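Local coordinates for leucyl-tRNA synthetase subunit alpha (Aquifex aeolicus, PDB 3PZ5), which joins leucine to its tRNA and, through the editing (CP1) domain present here, probably hydrolyses the ester of mischarged tRNA(Leu), at residues A[12-17]-A[28-33]; A[42-47]-A[108-113]; A[130-135]-A[162-167]. The protein carries 1 engineered substitution. All blocks are in the same frame, centred on the assembly; numbering follows the deposited sequence.

Contact 1 of 3, residues A[12-17]-A[28-33]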
loop_
_atom_site.group_PDB
_atom_site.type_symbol
_atom_site.label_atom_id
_atom_site.label_comp_id
_atom_site.label_asym_id
_atom_site.label_seq_id
_atom_site.Cartn_x
_atom_site.Cartn_y
_atom_site.Cartn_z
ATOM N N ALA A 12 8.753 6.530 7.929
ATOM C CA ALA A 12 9.473 5.256 7.989
ATOM C C ALA A 12 9.455 4.451 6.683
ATOM O O ALA A 12 8.528 4.579 5.880
ATOM C CB ALA A 12 8.921 4.411 9.126
ATOM N N LEU A 13 10.488 3.627 6.491
ATOM C CA LEU A 13 10.533 2.633 5.414
ATOM C C LEU A 13 10.079 1.262 5.920
ATOM O O LEU A 13 10.522 0.804 6.979
ATOM C CB LEU A 13 11.941 2.511 4.819
ATOM C CG LEU A 13 12.517 3.621 3.931
ATOM C CD1 LEU A 13 13.953 3.281 3.567
ATOM C CD2 LEU A 13 11.694 3.868 2.665
ATOM N N ILE A 14 9.202 0.608 5.160
ATOM C CA ILE A 14 8.643 -0.677 5.565
ATOM C C ILE A 14 8.810 -1.696 4.438
ATOM O O ILE A 14 8.568 -1.382 3.272
ATOM C CB ILE A 14 7.154 -0.533 5.983
ATOM C CG1 ILE A 14 6.997 0.569 7.049
ATOM C CG2 ILE A 14 6.604 -1.860 6.490
ATOM C CD1 ILE A 14 5.598 0.698 7.661
ATOM N N ARG A 15 9.223 -2.909 4.795
ATOM C CA ARG A 15 9.608 -3.926 3.816
ATOM C C ARG A 15 8.545 -5.016 3.619
ATOM O O ARG A 15 8.115 -5.662 4.573
ATOM C CB ARG A 15 10.958 -4.543 4.209
ATOM C CG ARG A 15 11.576 -5.474 3.166
ATOM C CD ARG A 15 13.076 -5.654 3.382
ATOM N NE ARG A 15 13.818 -4.421 3.137
ATOM C CZ ARG A 15 15.144 -4.308 3.178
ATOM N NH1 ARG A 15 15.910 -5.361 3.452
ATOM N NH2 ARG A 15 15.710 -3.133 2.939
ATOM N N PHE A 16 8.147 -5.221 2.368
ATOM C CA PHE A 16 7.113 -6.185 2.021
ATOM C C PHE A 16 7.670 -7.255 1.097
ATOM O O PHE A 16 7.880 -7.015 -0.094
ATOM C CB PHE A 16 5.938 -5.479 1.335
ATOM C CG PHE A 16 5.087 -4.654 2.264
ATOM C CD1 PHE A 16 5.523 -3.412 2.718
ATOM C CD2 PHE A 16 3.839 -5.111 2.669
ATOM C CE1 PHE A 16 4.733 -2.643 3.569
ATOM C CE2 PHE A 16 3.040 -4.347 3.522
ATOM C CZ PHE A 16 3.489 -3.111 3.977
ATOM N N TYR A 17 7.905 -8.439 1.646
ATOM C CA TYR A 17 8.384 -9.557 0.847
ATOM C C TYR A 17 7.269 -10.122 -0.009
ATOM O O TYR A 17 6.169 -10.369 0.479
ATOM C CB TYR A 17 9.012 -10.635 1.734
ATOM C CG TYR A 17 10.424 -10.284 2.140
ATOM C CD1 TYR A 17 11.514 -10.713 1.381
ATOM C CD2 TYR A 17 10.669 -9.490 3.260
ATOM C CE1 TYR A 17 12.815 -10.378 1.740
ATOM C CE2 TYR A 17 11.968 -9.150 3.630
ATOM C CZ TYR A 17 13.033 -9.598 2.867
ATOM O OH TYR A 17 14.315 -9.257 3.230
ATOM N N VAL A 28 8.717 0.429 1.058
ATOM C CA VAL A 28 7.666 1.418 0.969
ATOM C C VAL A 28 7.953 2.518 1.979
ATOM O O VAL A 28 8.273 2.234 3.135
ATOM C CB VAL A 28 6.289 0.760 1.250
ATOM C CG1 VAL A 28 5.295 1.767 1.786
ATOM C CG2 VAL A 28 5.754 0.078 -0.004
ATOM N N PHE A 29 7.863 3.767 1.537
ATOM C CA PHE A 29 7.941 4.891 2.459
ATOM C C PHE A 29 6.542 5.319 2.888
ATOM O O PHE A 29 5.629 5.436 2.060
ATOM C CB PHE A 29 8.691 6.079 1.849
ATOM C CG PHE A 29 8.670 7.316 2.718
ATOM C CD1 PHE A 29 9.595 7.477 3.745
ATOM C CD2 PHE A 29 7.706 8.304 2.523
ATOM C CE1 PHE A 29 9.567 8.606 4.556
ATOM C CE2 PHE A 29 7.671 9.439 3.325
ATOM C CZ PHE A 29 8.604 9.592 4.344
ATOM N N THR A 30 6.391 5.558 4.187
ATOM C CA THR A 30 5.127 6.024 4.744
ATOM C C THR A 30 5.359 7.017 5.878
ATOM O O THR A 30 6.339 6.904 6.618
ATOM C CB THR A 30 4.239 4.845 5.244
ATOM O OG1 THR A 30 3.038 5.359 5.831
ATOM C CG2 THR A 30 4.972 3.985 6.272
ATOM N N THR A 31 4.456 7.985 6.004
ATOM C CA THR A 31 4.450 8.897 7.150
ATOM C C THR A 31 3.489 8.379 8.224
ATOM O O THR A 31 3.276 9.028 9.252
ATOM C CB THR A 31 4.041 10.336 6.748
ATOM O OG1 THR A 31 2.774 10.306 6.081
ATOM C CG2 THR A 31 5.086 10.965 5.821
ATOM N N ARG A 32 2.910 7.205 7.975
ATOM C CA ARG A 32 1.929 6.612 8.877
ATOM C C ARG A 32 2.241 5.146 9.195
ATOM O O ARG A 32 1.450 4.263 8.851
ATOM C CB ARG A 32 0.512 6.729 8.289
ATOM C CG ARG A 32 0.002 8.159 8.052
ATOM C CD ARG A 32 -0.231 8.935 9.349
ATOM N NE ARG A 32 -1.030 8.186 10.326
ATOM C CZ ARG A 32 -2.360 8.123 10.337
ATOM N NH1 ARG A 32 -3.081 8.764 9.424
ATOM N NH2 ARG A 32 -2.976 7.413 11.269
ATOM N N PRO A 33 3.382 4.877 9.870
ATOM C CA PRO A 33 3.695 3.483 10.212
ATOM C C PRO A 33 2.715 2.899 11.233
ATOM O O PRO A 33 2.614 1.679 11.361
ATOM C CB PRO A 33 5.110 3.569 10.799
ATOM C CG PRO A 33 5.239 4.962 11.287
ATOM C CD PRO A 33 4.419 5.807 10.360
#

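Contact 2 of 3, residues A[42-47]-A[108-113]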
loop_
_atom_site.group_PDB
_atom_site.type_symbol
_atom_site.label_atom_id
_atom_site.label_comp_id
_atom_site.label_asym_id
_atom_site.label_seq_id
_atom_site.Cartn_x
_atom_site.Cartn_y
_atom_site.Cartn_z
ATOM N N VAL A 42 -0.805 -3.437 -1.820
ATOM C CA VAL A 42 0.390 -2.665 -2.143
ATOM C C VAL A 42 0.272 -2.125 -3.564
ATOM O O VAL A 42 -0.143 -2.850 -4.480
ATOM C CB VAL A 42 1.673 -3.536 -2.018
ATOM C CG1 VAL A 42 2.921 -2.758 -2.445
ATOM C CG2 VAL A 42 1.835 -4.054 -0.593
ATOM N N VAL A 43 0.632 -0.855 -3.745
ATOM C CA VAL A 43 0.573 -0.213 -5.059
ATOM C C VAL A 43 1.930 0.336 -5.508
ATOM O O VAL A 43 2.556 1.130 -4.799
ATOM C CB VAL A 43 -0.511 0.898 -5.112
ATOM C CG1 VAL A 43 -0.335 1.773 -6.340
ATOM C CG2 VAL A 43 -1.890 0.286 -5.117
ATOM N N LEU A 44 2.368 -0.100 -6.689
ATOM C CA LEU A 44 3.586 0.409 -7.323
ATOM C C LEU A 44 3.246 1.444 -8.388
ATOM O O LEU A 44 2.257 1.297 -9.110
ATOM C CB LEU A 44 4.381 -0.725 -7.984
ATOM C CG LEU A 44 4.775 -1.987 -7.216
ATOM C CD1 LEU A 44 5.564 -2.918 -8.132
ATOM C CD2 LEU A 44 5.576 -1.664 -5.965
ATOM N N ALA A 45 4.071 2.479 -8.499
ATOM C CA ALA A 45 3.935 3.454 -9.580
ATOM C C ALA A 45 4.084 2.737 -10.918
ATOM O O ALA A 45 4.781 1.725 -10.995
ATOM C CB ALA A 45 4.985 4.540 -9.443
ATOM N N PRO A 46 3.425 3.245 -11.976
ATOM C CA PRO A 46 3.529 2.587 -13.284
ATOM C C PRO A 46 4.977 2.444 -13.763
ATOM O O PRO A 46 5.327 1.418 -14.351
ATOM C CB PRO A 46 2.743 3.518 -14.208
ATOM C CG PRO A 46 1.792 4.223 -13.310
ATOM C CD PRO A 46 2.526 4.413 -12.022
ATOM N N GLU A 47 5.806 3.449 -13.483
ATOM C CA GLU A 47 7.206 3.452 -13.896
ATOM C C GLU A 47 8.108 2.595 -13.005
ATOM O O GLU A 47 9.269 2.362 -13.351
ATOM C CB GLU A 47 7.754 4.883 -13.946
ATOM C CG GLU A 47 6.929 5.863 -14.769
ATOM C CD GLU A 47 5.880 6.598 -13.941
ATOM O OE1 GLU A 47 5.251 5.975 -13.053
ATOM O OE2 GLU A 47 5.689 7.809 -14.182
ATOM N N ILE A 108 -1.087 -9.779 0.949
ATOM C CA ILE A 108 -1.904 -8.718 0.362
ATOM C C ILE A 108 -1.538 -8.539 -1.114
ATOM O O ILE A 108 -0.362 -8.645 -1.477
ATOM C CB ILE A 108 -1.841 -7.376 1.169
ATOM C CG1 ILE A 108 -0.401 -6.870 1.326
ATOM C CG2 ILE A 108 -2.517 -7.537 2.540
ATOM C CD1 ILE A 108 -0.292 -5.476 1.942
ATOM N N PRO A 109 -2.546 -8.294 -1.973
ATOM C CA PRO A 109 -2.308 -8.215 -3.415
ATOM C C PRO A 109 -1.466 -7.006 -3.822
ATOM O O PRO A 109 -1.578 -5.936 -3.211
ATOM C CB PRO A 109 -3.724 -8.105 -3.999
ATOM C CG PRO A 109 -4.536 -7.504 -2.910
ATOM C CD PRO A 109 -3.963 -8.054 -1.637
ATOM N N VAL A 110 -0.626 -7.192 -4.840
ATOM C CA VAL A 110 0.167 -6.097 -5.394
ATOM C C VAL A 110 -0.485 -5.570 -6.672
ATOM O O VAL A 110 -0.815 -6.335 -7.583
ATOM C CB VAL A 110 1.643 -6.510 -5.670
ATOM C CG1 VAL A 110 2.472 -5.298 -6.073
ATOM C CG2 VAL A 110 2.253 -7.177 -4.452
ATOM N N TRP A 111 -0.669 -4.256 -6.718
ATOM C CA TRP A 111 -1.258 -3.575 -7.862
ATOM C C TRP A 111 -0.339 -2.466 -8.352
ATOM O O TRP A 111 0.571 -2.046 -7.643
ATOM C CB TRP A 111 -2.592 -2.947 -7.463
ATOM C CG TRP A 111 -3.724 -3.901 -7.353
ATOM C CD1 TRP A 111 -3.890 -4.882 -6.413
ATOM C CD2 TRP A 111 -4.881 -3.953 -8.198
ATOM N NE1 TRP A 111 -5.069 -5.548 -6.635
ATOM C CE2 TRP A 111 -5.698 -4.997 -7.723
ATOM C CE3 TRP A 111 -5.306 -3.213 -9.313
ATOM C CZ2 TRP A 111 -6.920 -5.327 -8.324
ATOM C CZ3 TRP A 111 -6.517 -3.544 -9.916
ATOM C CH2 TRP A 111 -7.309 -4.591 -9.419
ATOM N N SER A 112 -0.594 -1.996 -9.568
ATOM C CA SER A 112 0.002 -0.763 -10.070
ATOM C C SER A 112 -1.125 0.216 -10.392
ATOM O O SER A 112 -2.168 -0.191 -10.905
ATOM C CB SER A 112 0.862 -1.030 -11.306
ATOM O OG SER A 112 1.663 0.100 -11.610
ATOM N N ALA A 113 -0.928 1.495 -10.076
ATOM C CA ALA A 113 -2.001 2.483 -10.219
ATOM C C ALA A 113 -1.517 3.865 -10.623
ATOM O O ALA A 113 -0.391 4.260 -10.309
ATOM C CB ALA A 113 -2.818 2.574 -8.938
#

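Contact 3 of 3, residues A[130-135]-A[162-167]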
loop_
_atom_site.group_PDB
_atom_site.type_symbol
_atom_site.label_atom_id
_atom_site.label_comp_id
_atom_site.label_asym_id
_atom_site.label_seq_id
_atom_site.Cartn_x
_atom_site.Cartn_y
_atom_site.Cartn_z
ATOM N N ALA A 130 -8.828 2.686 4.929
ATOM C CA ALA A 130 -9.530 3.243 6.084
ATOM C C ALA A 130 -8.990 4.611 6.489
ATOM O O ALA A 130 -9.724 5.423 7.047
ATOM C CB ALA A 130 -9.471 2.286 7.265
ATOM N N HIS A 131 -7.717 4.870 6.190
ATOM C CA HIS A 131 -7.034 6.036 6.757
ATOM C C HIS A 131 -6.319 6.970 5.795
ATOM O O HIS A 131 -5.663 7.916 6.228
ATOM C CB HIS A 131 -6.112 5.598 7.902
ATOM C CG HIS A 131 -6.798 4.735 8.913
ATOM N ND1 HIS A 131 -7.904 5.157 9.620
ATOM C CD2 HIS A 131 -6.556 3.465 9.314
ATOM C CE1 HIS A 131 -8.305 4.188 10.423
ATOM N NE2 HIS A 131 -7.504 3.152 10.256
ATOM N N ASP A 132 -6.457 6.705 4.497
ATOM C CA ASP A 132 -5.962 7.598 3.445
ATOM C C ASP A 132 -7.002 7.696 2.332
ATOM O O ASP A 132 -7.318 6.699 1.679
ATOM C CB ASP A 132 -4.612 7.113 2.889
ATOM C CG ASP A 132 -4.008 8.084 1.874
ATOM O OD1 ASP A 132 -4.598 8.272 0.787
ATOM O OD2 ASP A 132 -2.936 8.658 2.155
ATOM N N GLN A 133 -7.519 8.904 2.119
ATOM C CA GLN A 133 -8.620 9.132 1.183
ATOM C C GLN A 133 -8.279 8.704 -0.242
ATOM O O GLN A 133 -9.120 8.139 -0.949
ATOM C CB GLN A 133 -9.052 10.601 1.204
ATOM C CG GLN A 133 -10.399 10.868 0.531
ATOM C CD GLN A 133 -11.539 10.095 1.170
ATOM O OE1 GLN A 133 -11.538 9.842 2.379
ATOM N NE2 GLN A 133 -12.526 9.723 0.360
ATOM N N ARG A 134 -7.043 8.973 -0.650
ATOM C CA ARG A 134 -6.577 8.606 -1.978
ATOM C C ARG A 134 -6.655 7.085 -2.171
ATOM O O ARG A 134 -7.150 6.609 -3.198
ATOM C CB ARG A 134 -5.164 9.145 -2.195
ATOM C CG ARG A 134 -4.985 9.872 -3.508
ATOM C CD ARG A 134 -4.035 11.056 -3.366
ATOM N NE ARG A 134 -4.705 12.236 -2.809
ATOM C CZ ARG A 134 -4.318 13.496 -3.010
ATOM N NH1 ARG A 134 -3.260 13.770 -3.767
ATOM N NH2 ARG A 134 -4.999 14.490 -2.456
ATOM N N ASP A 135 -6.201 6.334 -1.165
ATOM C CA ASP A 135 -6.321 4.868 -1.152
ATOM C C ASP A 135 -7.763 4.382 -1.028
ATOM O O ASP A 135 -8.103 3.316 -1.538
ATOM C CB ASP A 135 -5.490 4.259 -0.020
ATOM C CG ASP A 135 -4.000 4.449 -0.215
ATOM O OD1 ASP A 135 -3.560 4.669 -1.363
ATOM O OD2 ASP A 135 -3.263 4.368 0.790
ATOM N N ALA A 162 -12.454 7.811 4.257
ATOM C CA ALA A 162 -11.293 7.520 5.089
ATOM C C ALA A 162 -11.148 8.522 6.232
ATOM O O ALA A 162 -11.429 9.710 6.074
ATOM C CB ALA A 162 -10.031 7.504 4.246
ATOM N N TYR A 163 -10.721 8.026 7.387
ATOM C CA TYR A 163 -10.371 8.884 8.507
ATOM C C TYR A 163 -8.853 8.987 8.612
ATOM O O TYR A 163 -8.165 7.990 8.830
ATOM C CB TYR A 163 -10.974 8.361 9.812
ATOM C CG TYR A 163 -10.522 9.131 11.031
ATOM C CD1 TYR A 163 -11.000 10.418 11.281
ATOM C CD2 TYR A 163 -9.612 8.578 11.930
ATOM C CE1 TYR A 163 -10.586 11.132 12.395
ATOM C CE2 TYR A 163 -9.189 9.285 13.048
ATOM C CZ TYR A 163 -9.683 10.560 13.273
ATOM O OH TYR A 163 -9.268 11.264 14.370
ATOM N N GLU A 164 -8.342 10.202 8.461
ATOM C CA GLU A 164 -6.905 10.426 8.351
ATOM C C GLU A 164 -6.296 11.044 9.612
ATOM O O GLU A 164 -5.102 11.336 9.641
ATOM C CB GLU A 164 -6.598 11.296 7.126
ATOM C CG GLU A 164 -7.114 10.733 5.794
ATOM C CD GLU A 164 -6.817 11.641 4.604
ATOM O OE1 GLU A 164 -7.122 12.853 4.674
ATOM O OE2 GLU A 164 -6.287 11.140 3.592
ATOM N N GLY A 165 -7.110 11.226 10.651
ATOM C CA GLY A 165 -6.651 11.843 11.895
ATOM C C GLY A 165 -6.108 10.883 12.945
ATOM O O GLY A 165 -5.920 9.692 12.684
ATOM N N LYS A 166 -5.865 11.415 14.143
ATOM C CA LYS A 166 -5.301 10.651 15.253
ATOM C C LYS A 166 -6.362 9.836 15.973
ATOM O O LYS A 166 -7.551 10.158 15.914
ATOM C CB LYS A 166 -4.608 11.586 16.245
ATOM C CG LYS A 166 -3.428 12.349 15.664
ATOM C CD LYS A 166 -3.046 13.536 16.537
ATOM C CE LYS A 166 -1.969 14.368 15.865
ATOM N NZ LYS A 166 -1.705 15.635 16.598
ATOM N N GLY A 167 -5.926 8.785 16.660
ATOM C CA GLY A 167 -6.835 7.912 17.388
ATOM C C GLY A 167 -6.135 6.883 18.252
ATOM O O GLY A 167 -5.051 7.134 18.784
HETATM O O HOH W 1 -3.327 11.096 3.491
#

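Contact 1 of 3, residues A[12-17]-A[28-33]
I14 meets T30 methyl to methyl, CD1 lying 3.6 Å from T30 CG2. On the same face A12 CB reaches P33 CB at 4.2 Å, and M126 of strand 124-127 packs against I14, F16, V28 and T30. The other face carries L13 and F29, whose side chains cross at about a right angle; CD2 of L13 sits 3.8 Å from F29 CB and comes to the edge of the phenyl ring. The backbones holding these groups form an antiparallel hairpin, in which A12 N gives to T30 O at 2.8 Å and T30 N returns to A12 O. I14 and V28 make a second hydrogen-bonded pair, with L13 and F29 the non-hydrogen-bonded pair between them. Where strand 25-30 ends, T30 holds OG1 opposite its own N (chi1 178°), which turns the methyl to I14 and lets OG1 accept from R32 N at 2.8 Å, an ST turn. A valine in place of T30 would probably leave R32 N without this acceptor and the turn freer to shift. One threonine thus serves an apolar sheet face with its methyl while its hydroxyl shapes the TTRPDT loop, a threonine-rich element that in leucyl-tRNA synthetases borders the editing pocket.

Contact 2 of 3, residues A[42-47]-A[108-113]
The carbonyl oxygen of L44 is gripped by two donors of segment 108-113. S112 OG gives it a hydrogen bond of 2.8 Å from above the carbonyl plane, 43° out of it, while the amide of A113 adds a longer, weak bond at 3.3 Å. The serine achieves this with OG anti to its backbone N (chi1 -167°), and S112 OG also lies close to P46 CA. Further back, the backbone bonds run in the regular parallel pattern: W111 N gives to V42 O at 2.7 Å, L44 N to W111 O, and V42 N to P109 O. Strands 41-44 and 107-113 are parallel neighbours in the mixed sheet of the editing domain; strand 92-100 bonds to the far edge of 107-113, and strand 124-127 to that of 41-44. V42, L44, V110 and S112 share one face, where helix 50-60 packs on L44 and S112. There L44 CG approaches V110 CG1 at 4.2 Å, while CG2 of V42 meets I108 CD1 at 3.6 Å, these two side chains crossing at about a right angle. V43 and W111 occupy the reverse face. The branches of V43 divide the work, CG1 touching A113 CB at 3.7 Å and CG2 the W111 CB. Beyond CB the indole leads away from V43, meets the rings of F94 and Y142, and has P109 CB in plane at its edge. At the strand end, the ring of P46 places CD 3.4 Å from A113 O.

Contact 3 of 3, residues A[130-135]-A[162-167]
H131 sets CG anti to its carbonyl carbon (chi1 -51°), which swings the imidazole so that ND1 donates to Y163 O at 3.0 Å. E164 has CG placed likewise, and its chain, extended beyond CG, runs past H131 O, 3.2 Å from CG, to put OE2 beside the amide of Q133. That nitrogen makes a nearly straight hydrogen bond of 2.9 Å to OE2 (176° at the hydrogen), arriving from above the carboxylate plane. Q133 in turn bends at chi2 and returns OE1 to A162 N, also at 2.9 Å. A fourth bond, from Y163 N to A130 O, completes a set in which both segments give and receive. The imidazole is fixed in rotation: Y163 O lies in its plane at the edge, A130 CB covers the centre of one face, and NE2 accepts from V149 N. Behind these contacts D132 is the N-cap of helix 133-142, its OD1 accepting from D135 N. Beyond, Y163 OH gives to K166 O at 2.6 Å, folding the loop back so that G165 N lies over one face of the phenol ring. D132 and E164 bring their carboxylates near each other, OD1 of D132 and E164 OE2 being 4.4 Å apart with the planes almost perpendicular; one water donates to both D132 OD2 and E164 OE2. The run H131 to D135 is the HDQRD motif of leucyl-tRNA synthetases, which in this family lies at the editing pocket; D135 is held by Y115 OH and V128 N. The first helical amide is therefore met by a carboxylate from the loop, and the positive end of the helix probably eases the closeness of the two acids.

Contacts 1 and 2 belong to the same mixed sheet, their centres 14 Å apart, and F16 joins them: its CE2 lies 3.9 Å from I108 CD1 and its CD2 4.0 Å from V42 CG2. Contact 3 sits off the sheet, with its centre 16 Å from that of contact 1. There R32, on the loop after strand 25-30, reaches across, NH1 packing 3.3 Å from E164 O. Contacts 2 and 3 do not touch; their nearest atoms are about 6 Å apart and their centres 19 Å. By analogy with other leucyl-tRNA synthetases, the threonine-rich loop of contact 1 and the HDQRD motif of contact 3 probably flank the editing pocket, while contact 2 lies within the supporting sheet.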